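Catechol 1,2-dioxygenase (Burkholderia ambifaria, PDB 5VXT) probably catalyses the iron(III)-dependent intradiol ring cleavage of catechol by molecular oxygen, giving cis,cis-muconate. Local coordinates at residues Thr252-Trp264 against Tyr269-Ala281. Sequence-based numbering, arbitrary orientation. Where two conformers were deposited one is given.
Sequences TTQFNIEGDPLIW and YATREELIPPVTA. With EDO (1,2-ethanediol), chain M.
N256 and L275 join the backbones of 252-264 and 269-281 through one direct hydrogen bond, N256 N to L275 O at 2.9 Å with 164° at the hydrogen, and a water extends the link by donating to both N256 O and P277 O while accepting from E258 N. The same L275 carbonyl receives a CA-H...O contact from F255. T271 carries the polar centre: its OG1 donates to I263 O over 2.7 Å, in the carbonyl plane, and is approached by N256 ND2 in a bond that is weak because its angle is only 129°. With chi1 at -61°, T271 OG1 sits beside its own backbone N, and CG2, on the other branch, lies 3.9 Å from the centroid of the six-membered ring of W264, over the face, a CH-pi contact. I276 CD1 touches both I263 CG2 and W264 CZ2, extending this apolar patch. Further along, P277 CG stands over the face of the F255 ring, 4.2 Å from its centroid; P277 CD also closes to 3.6 Å from F255 CB. The extended side chain of E258 brings OE2 to V279 N at 3.0 Å, almost straight at the hydrogen although the donor comes from above the carboxylate plane. L275 packs both methyls around Q254 O, a buried oxygen with no polar partner in the model. The arrangement folds a long loop back over 251-256, an outermost strand of one sheet, before the chain enters 280-282 at the margin of the other, as F255 meets F241 and F300 between them. This loop crossing lies at the margin of the intradiol dioxygenase beta-sandwich; the Q254 side chain, NE2 donating to I119 O and OE1 accepting from R235, comes in the conformer described within about 4 Å of the catechol at the iron site.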
ATOM      1  N   THR B 252      12.030   0.011 -23.842  1.00 28.17           N
ATOM      2  CA  THR B 252      12.551   0.053 -22.487  1.00 27.70           C
ATOM      3  C   THR B 252      13.353  -1.219 -22.287  1.00 29.83           C
ATOM      4  O   THR B 252      12.822  -2.316 -22.479  1.00 26.91           O
ATOM      5  CB  THR B 252      11.433   0.120 -21.445  1.00 28.01           C
ATOM      6  OG1 THR B 252      10.609   1.270 -21.690  1.00 28.36           O
ATOM      7  CG2 THR B 252      12.034   0.178 -20.040  1.00 26.78           C
ATOM      8  N   THR B 253      14.620  -1.082 -21.923  1.00 31.94           N
ATOM      9  CA  THR B 253      15.462  -2.264 -21.807  1.00 27.75           C
ATOM     10  C   THR B 253      16.647  -1.940 -20.910  1.00 27.53           C
ATOM     11  O   THR B 253      16.721  -0.863 -20.308  1.00 31.79           O
ATOM     12  CB  THR B 253      15.912  -2.751 -23.189  1.00 27.80           C
ATOM     13  OG1 THR B 253      16.523  -4.035 -23.056  1.00 27.62           O
ATOM     14  CG2 THR B 253      16.904  -1.778 -23.790  1.00 28.64           C
ATOM     15  N   GLN B 254      17.568  -2.901 -20.817  1.00 27.57           N
ATOM     16  CA  GLN B 254      18.745  -2.826 -19.959  0.51 27.87           C
ATOM     17  C   GLN B 254      19.782  -3.782 -20.521  1.00 28.26           C
ATOM     18  O   GLN B 254      19.472  -4.629 -21.355  1.00 35.39           O
ATOM     19  CB  GLN B 254      18.453  -3.236 -18.505  0.51 27.33           C
ATOM     20  CG  GLN B 254      17.391  -2.474 -17.728  0.51 26.92           C
ATOM     21  CD  GLN B 254      17.252  -3.036 -16.318  0.51 29.67           C
ATOM     22  OE1 GLN B 254      18.227  -3.517 -15.740  0.51 31.95           O
ATOM     23  NE2 GLN B 254      16.044  -2.999 -15.771  0.51 26.60           N
ATOM     24  N   PHE B 255      21.008  -3.674 -20.020  1.00 29.84           N
ATOM     25  CA  PHE B 255      21.910  -4.810 -20.113  1.00 34.67           C
ATOM     26  C   PHE B 255      22.656  -4.937 -18.791  1.00 30.04           C
ATOM     27  O   PHE B 255      22.794  -3.970 -18.035  1.00 31.85           O
ATOM     28  CB  PHE B 255      22.870  -4.772 -21.338  1.00 33.77           C
ATOM     29  CG  PHE B 255      23.842  -3.626 -21.372  1.00 30.79           C
ATOM     30  CD1 PHE B 255      24.831  -3.483 -20.410  1.00 31.98           C
ATOM     31  CD2 PHE B 255      23.821  -2.738 -22.437  1.00 32.83           C
ATOM     32  CE1 PHE B 255      25.735  -2.445 -20.478  1.00 36.62           C
ATOM     33  CE2 PHE B 255      24.728  -1.707 -22.516  1.00 37.63           C
ATOM     34  CZ  PHE B 255      25.688  -1.556 -21.533  1.00 36.39           C
ATOM     35  N   ASN B 256      23.070  -6.161 -18.497  1.00 34.45           N
ATOM     36  CA  ASN B 256      23.826  -6.484 -17.301  1.00 29.73           C
ATOM     37  C   ASN B 256      25.310  -6.493 -17.638  1.00 30.82           C
ATOM     38  O   ASN B 256      25.705  -6.832 -18.760  1.00 31.18           O
ATOM     39  CB  ASN B 256      23.418  -7.849 -16.749  1.00 29.34           C
ATOM     40  CG  ASN B 256      22.161  -7.790 -15.881  1.00 38.54           C
ATOM     41  OD1 ASN B 256      21.865  -6.775 -15.253  1.00 38.72           O
ATOM     42  ND2 ASN B 256      21.433  -8.896 -15.828  1.00 44.97           N
ATOM     43  N   ILE B 257      26.131  -6.107 -16.660  1.00 33.21           N
ATOM     44  CA  ILE B 257      27.580  -6.194 -16.826  1.00 32.63           C
ATOM     45  C   ILE B 257      28.001  -7.656 -16.816  1.00 37.56           C
ATOM     46  O   ILE B 257      27.677  -8.408 -15.887  1.00 33.17           O
ATOM     47  CB  ILE B 257      28.308  -5.408 -15.727  1.00 36.66           C
ATOM     48  CG1 ILE B 257      27.920  -3.929 -15.779  1.00 33.27           C
ATOM     49  CG2 ILE B 257      29.837  -5.614 -15.841  1.00 34.75           C
ATOM     50  CD1 ILE B 257      28.161  -3.292 -17.134  1.00 33.64           C
ATOM     51  N   GLU B 258      28.732  -8.064 -17.851  1.00 35.85           N
ATOM     52  CA  GLU B 258      29.151  -9.450 -17.983  1.00 36.83           C
ATOM     53  C   GLU B 258      29.908  -9.910 -16.740  1.00 36.29           C
ATOM     54  O   GLU B 258      30.774  -9.199 -16.225  1.00 40.14           O
ATOM     55  CB  GLU B 258      30.023  -9.593 -19.229  1.00 36.88           C
ATOM     56  CG  GLU B 258      31.013 -10.728 -19.202  1.00 45.64           C
ATOM     57  CD  GLU B 258      31.711 -10.921 -20.541  1.00 46.93           C
ATOM     58  OE1 GLU B 258      31.584 -12.020 -21.120  1.00 47.71           O
ATOM     59  OE2 GLU B 258      32.382  -9.976 -21.017  1.00 42.57           O
ATOM     60  N   GLY B 259      29.548 -11.090 -16.238  1.00 35.74           N
ATOM     61  CA  GLY B 259      30.299 -11.719 -15.173  1.00 37.83           C
ATOM     62  C   GLY B 259      29.850 -11.394 -13.767  1.00 40.50           C
ATOM     63  O   GLY B 259      30.434 -11.927 -12.815  1.00 35.82           O
ATOM     64  N   ASP B 260      28.845 -10.548 -13.596  1.00 40.59           N
ATOM     65  CA  ASP B 260      28.363 -10.240 -12.254  1.00 37.75           C
ATOM     66  C   ASP B 260      27.763 -11.495 -11.629  1.00 36.17           C
ATOM     67  O   ASP B 260      26.917 -12.148 -12.251  1.00 37.86           O
ATOM     68  CB  ASP B 260      27.330  -9.113 -12.314  1.00 38.13           C
ATOM     69  CG  ASP B 260      27.022  -8.530 -10.948  1.00 38.27           C
ATOM     70  OD1 ASP B 260      26.516  -9.277 -10.078  1.00 37.46           O
ATOM     71  OD2 ASP B 260      27.301  -7.328 -10.744  1.00 37.96           O
ATOM     72  N   PRO B 261      28.168 -11.874 -10.413  1.00 43.21           N
ATOM     73  CA  PRO B 261      27.659 -13.129  -9.833  1.00 42.19           C
ATOM     74  C   PRO B 261      26.168 -13.104  -9.527  1.00 42.61           C
ATOM     75  O   PRO B 261      25.585 -14.167  -9.291  1.00 44.18           O
ATOM     76  CB  PRO B 261      28.493 -13.292  -8.557  1.00 44.28           C
ATOM     77  CG  PRO B 261      28.933 -11.915  -8.212  1.00 45.83           C
ATOM     78  CD  PRO B 261      29.103 -11.181  -9.512  1.00 45.06           C
ATOM     79  N   LEU B 262      25.531 -11.940  -9.546  1.00 39.27           N
ATOM     80  CA  LEU B 262      24.104 -11.835  -9.292  1.00 44.50           C
ATOM     81  C   LEU B 262      23.274 -11.833 -10.569  1.00 41.49           C
ATOM     82  O   LEU B 262      22.058 -11.633 -10.498  1.00 38.86           O
ATOM     83  CB  LEU B 262      23.804 -10.573  -8.484  1.00 48.27           C
ATOM     84  CG  LEU B 262      24.218 -10.576  -7.015  1.00 49.54           C
ATOM     85  CD1 LEU B 262      23.898  -9.227  -6.394  1.00 51.86           C
ATOM     86  CD2 LEU B 262      23.514 -11.699  -6.261  1.00 46.58           C
ATOM     87  N   ILE B 263      23.899 -12.057 -11.732  1.00 35.08           N
ATOM     88  CA  ILE B 263      23.170 -11.936 -12.990  1.00 29.55           C
ATOM     89  C   ILE B 263      21.984 -12.888 -13.034  1.00 36.44           C
ATOM     90  O   ILE B 263      20.891 -12.514 -13.467  1.00 44.25           O
ATOM     91  CB  ILE B 263      24.116 -12.145 -14.187  1.00 38.95           C
ATOM     92  CG1 ILE B 263      24.801 -10.828 -14.536  1.00 41.07           C
ATOM     93  CG2 ILE B 263      23.357 -12.643 -15.408  1.00 35.35           C
ATOM     94  CD1 ILE B 263      25.665 -10.927 -15.754  1.00 34.67           C
ATOM     95  N   TRP B 264      22.160 -14.121 -12.565  1.00 35.09           N
ATOM     96  CA  TRP B 264      21.046 -15.057 -12.525  1.00 34.38           C
ATOM     97  C   TRP B 264      20.438 -15.174 -11.129  1.00 33.56           C
ATOM     98  O   TRP B 264      19.858 -16.212 -10.793  1.00 37.58           O
ATOM     99  CB  TRP B 264      21.475 -16.419 -13.070  1.00 43.82           C
ATOM    100  CG  TRP B 264      21.814 -16.347 -14.547  1.00 44.53           C
ATOM    101  CD1 TRP B 264      23.026 -16.611 -15.128  1.00 49.37           C
ATOM    102  CD2 TRP B 264      20.935 -15.955 -15.611  1.00 43.84           C
ATOM    103  NE1 TRP B 264      22.946 -16.418 -16.488  1.00 38.84           N
ATOM    104  CE2 TRP B 264      21.675 -16.018 -16.810  1.00 43.12           C
ATOM    105  CE3 TRP B 264      19.594 -15.564 -15.668  1.00 43.64           C
ATOM    106  CZ2 TRP B 264      21.114 -15.708 -18.053  1.00 44.54           C
ATOM    107  CZ3 TRP B 264      19.039 -15.253 -16.902  1.00 41.70           C
ATOM    108  CH2 TRP B 264      19.798 -15.324 -18.075  1.00 46.53           C
ATOM    109  N   TYR B 269      14.238  -9.775 -11.018  1.00 24.75           N
ATOM    110  CA  TYR B 269      13.921 -10.767 -12.045  1.00 24.56           C
ATOM    111  C   TYR B 269      14.012 -10.193 -13.463  1.00 30.01           C
ATOM    112  O   TYR B 269      13.243 -10.574 -14.345  1.00 26.41           O
ATOM    113  CB  TYR B 269      12.540 -11.377 -11.791  1.00 26.04           C
ATOM    114  CG  TYR B 269      12.408 -11.946 -10.387  1.00 26.12           C
ATOM    115  CD1 TYR B 269      11.709 -11.278  -9.387  1.00 25.89           C
ATOM    116  CD2 TYR B 269      13.020 -13.146 -10.069  1.00 26.94           C
ATOM    117  CE1 TYR B 269      11.612 -11.826  -8.085  1.00 26.85           C
ATOM    118  CE2 TYR B 269      12.930 -13.682  -8.811  1.00 25.90           C
ATOM    119  CZ  TYR B 269      12.240 -13.024  -7.817  1.00 24.97           C
ATOM    120  OH  TYR B 269      12.191 -13.619  -6.564  1.00 25.11           O
ATOM    121  N   ALA B 270      14.980  -9.299 -13.698  1.00 24.81           N
ATOM    122  CA  ALA B 270      15.032  -8.519 -14.934  1.00 24.88           C
ATOM    123  C   ALA B 270      16.075  -8.999 -15.934  1.00 31.14           C
ATOM    124  O   ALA B 270      16.119  -8.466 -17.052  1.00 25.65           O
ATOM    125  CB  ALA B 270      15.308  -7.043 -14.620  1.00 31.10           C
ATOM    126  N   THR B 271      16.907  -9.971 -15.570  1.00 27.37           N
ATOM    127  CA  THR B 271      17.970 -10.418 -16.468  1.00 28.01           C
ATOM    128  C   THR B 271      17.394 -11.201 -17.641  1.00 31.95           C
ATOM    129  O   THR B 271      16.476 -12.012 -17.485  1.00 26.04           O
ATOM    130  CB  THR B 271      18.971 -11.280 -15.696  1.00 26.86           C
ATOM    131  OG1 THR B 271      19.551 -10.493 -14.652  1.00 31.64           O
ATOM    132  CG2 THR B 271      20.089 -11.797 -16.609  1.00 29.55           C
ATOM    133  N   ARG B 272      17.931 -10.948 -18.832  1.00 27.38           N
ATOM    134  CA  ARG B 272      17.553 -11.702 -20.013  1.00 28.45           C
ATOM    135  C   ARG B 272      18.811 -12.122 -20.764  1.00 27.62           C
ATOM    136  O   ARG B 272      19.816 -11.417 -20.752  1.00 27.97           O
ATOM    137  CB  ARG B 272      16.627 -10.897 -20.904  1.00 26.62           C
ATOM    138  CG  ARG B 272      15.380 -10.436 -20.172  1.00 25.98           C
ATOM    139  CD  ARG B 272      14.376  -9.843 -21.137  1.00 27.09           C
ATOM    140  NE  ARG B 272      13.630 -10.903 -21.796  1.00 29.12           N
ATOM    141  CZ  ARG B 272      12.436 -10.739 -22.346  1.00 34.08           C
ATOM    142  NH1 ARG B 272      11.854  -9.543 -22.336  1.00 28.47           N
ATOM    143  NH2 ARG B 272      11.830 -11.780 -22.903  1.00 28.93           N
ATOM    144  N   GLU B 273      18.727 -13.303 -21.382  1.00 27.95           N
ATOM    145  CA  GLU B 273      19.879 -13.943 -22.011  1.00 31.64           C
ATOM    146  C   GLU B 273      20.480 -13.053 -23.089  1.00 36.42           C
ATOM    147  O   GLU B 273      21.702 -12.999 -23.258  1.00 29.79           O
ATOM    148  CB  GLU B 273      19.428 -15.281 -22.593  1.00 37.09           C
ATOM    149  CG  GLU B 273      20.492 -16.151 -23.204  1.00 52.35           C
ATOM    150  CD  GLU B 273      19.894 -17.386 -23.851  1.00 57.82           C
ATOM    151  OE1 GLU B 273      18.887 -17.909 -23.319  1.00 54.71           O
ATOM    152  OE2 GLU B 273      20.416 -17.821 -24.902  1.00 65.94           O
ATOM    153  N   GLU B 274      19.635 -12.328 -23.805  1.00 28.82           N
ATOM    154  CA  GLU B 274      20.100 -11.470 -24.886  1.00 29.26           C
ATOM    155  C   GLU B 274      20.628 -10.129 -24.396  1.00 30.44           C
ATOM    156  O   GLU B 274      21.106  -9.339 -25.218  1.00 29.70           O
ATOM    157  CB  GLU B 274      18.964 -11.233 -25.889  1.00 29.13           C
ATOM    158  CG  GLU B 274      18.341 -12.506 -26.446  1.00 29.29           C
ATOM    159  CD  GLU B 274      17.206 -13.036 -25.575  1.00 39.98           C
ATOM    160  OE1 GLU B 274      17.041 -12.549 -24.433  1.00 33.29           O
ATOM    161  OE2 GLU B 274      16.479 -13.940 -26.036  1.00 40.92           O
ATOM    162  N   LEU B 275      20.557  -9.856 -23.093  1.00 29.60           N
ATOM    163  CA  LEU B 275      20.918  -8.562 -22.528  1.00 33.35           C
ATOM    164  C   LEU B 275      22.176  -8.649 -21.666  1.00 37.80           C
ATOM    165  O   LEU B 275      22.305  -7.928 -20.671  1.00 31.31           O
ATOM    166  CB  LEU B 275      19.747  -7.993 -21.722  1.00 27.99           C
ATOM    167  CG  LEU B 275      18.460  -7.756 -22.515  1.00 27.66           C
ATOM    168  CD1 LEU B 275      17.351  -7.169 -21.639  1.00 27.00           C
ATOM    169  CD2 LEU B 275      18.700  -6.856 -23.729  1.00 28.21           C
ATOM    170  N   ILE B 276      23.105  -9.527 -22.044  1.00 29.88           N
ATOM    171  CA  ILE B 276      24.374  -9.732 -21.347  1.00 30.56           C
ATOM    172  C   ILE B 276      25.496  -9.628 -22.373  1.00 35.11           C
ATOM    173  O   ILE B 276      26.064 -10.652 -22.772  1.00 35.89           O
ATOM    174  CB  ILE B 276      24.424 -11.095 -20.637  1.00 30.58           C
ATOM    175  CG1 ILE B 276      23.148 -11.339 -19.822  1.00 29.65           C
ATOM    176  CG2 ILE B 276      25.657 -11.185 -19.748  1.00 32.90           C
ATOM    177  CD1 ILE B 276      23.135 -12.716 -19.174  1.00 32.20           C
ATOM    178  N   PRO B 277      25.844  -8.433 -22.825  1.00 31.85           N
ATOM    179  CA  PRO B 277      26.827  -8.311 -23.913  1.00 32.82           C
ATOM    180  C   PRO B 277      28.246  -8.415 -23.388  1.00 33.79           C
ATOM    181  O   PRO B 277      28.521  -8.075 -22.228  1.00 42.92           O
ATOM    182  CB  PRO B 277      26.543  -6.918 -24.495  1.00 32.86           C
ATOM    183  CG  PRO B 277      25.779  -6.173 -23.438  1.00 34.41           C
ATOM    184  CD  PRO B 277      25.385  -7.127 -22.330  1.00 31.48           C
ATOM    185  N   PRO B 278      29.172  -8.917 -24.210  1.00 37.24           N
ATOM    186  CA  PRO B 278      30.583  -8.948 -23.814  1.00 39.44           C
ATOM    187  C   PRO B 278      31.130  -7.556 -23.541  1.00 36.35           C
ATOM    188  O   PRO B 278      30.725  -6.572 -24.162  1.00 41.53           O
ATOM    189  CB  PRO B 278      31.273  -9.579 -25.025  1.00 38.81           C
ATOM    190  CG  PRO B 278      30.215 -10.410 -25.658  1.00 44.69           C
ATOM    191  CD  PRO B 278      28.919  -9.687 -25.437  1.00 34.83           C
ATOM    192  N   VAL B 279      32.055  -7.493 -22.588  1.00 41.62           N
ATOM    193  CA  VAL B 279      32.829  -6.292 -22.289  1.00 49.66           C
ATOM    194  C   VAL B 279      34.260  -6.515 -22.770  1.00 44.82           C
ATOM    195  O   VAL B 279      34.825  -7.598 -22.573  1.00 39.90           O
ATOM    196  CB  VAL B 279      32.794  -5.964 -20.782  1.00 37.74           C
ATOM    197  CG1 VAL B 279      33.458  -4.624 -20.508  1.00 48.03           C
ATOM    198  CG2 VAL B 279      31.351  -5.984 -20.250  1.00 40.01           C
ATOM    199  N   THR B 280      34.842  -5.490 -23.401  1.00 40.27           N
ATOM    200  CA  THR B 280      36.189  -5.535 -23.967  1.00 41.84           C
ATOM    201  C   THR B 280      37.098  -4.535 -23.259  1.00 48.22           C
ATOM    202  O   THR B 280      36.676  -3.420 -22.948  1.00 51.49           O
ATOM    203  CB  THR B 280      36.169  -5.220 -25.484  1.00 49.78           C
ATOM    204  OG1 THR B 280      35.663  -6.340 -26.217  1.00 51.76           O
ATOM    205  CG2 THR B 280      37.550  -4.897 -25.997  1.00 57.84           C
ATOM    206  N   ALA B 281      38.350  -4.937 -23.009  1.00 51.94           N
ATOM    207  CA  ALA B 281      39.392  -4.010 -22.574  1.00 51.47           C
ATOM    208  C   ALA B 281      40.016  -3.302 -23.770  1.00 55.95           C
ATOM    209  O   ALA B 281      40.340  -3.934 -24.779  1.00 58.01           O
ATOM    210  CB  ALA B 281      40.486  -4.750 -21.806  1.00 51.23           C
TER
HETATM  211  C1  EDO M 405      17.226 -14.139 -12.752  1.00 36.59           C
HETATM  212  O1  EDO M 405      17.821 -12.862 -12.518  1.00 35.74           O
HETATM  213  C2  EDO M 405      15.857 -13.899 -13.369  1.00 43.35           C
HETATM  214  O2  EDO M 405      15.973 -12.790 -14.269  1.00 44.68           O
HETATM  215  O   HOH W   1      28.064  -6.517 -20.135  1.00 30.96           O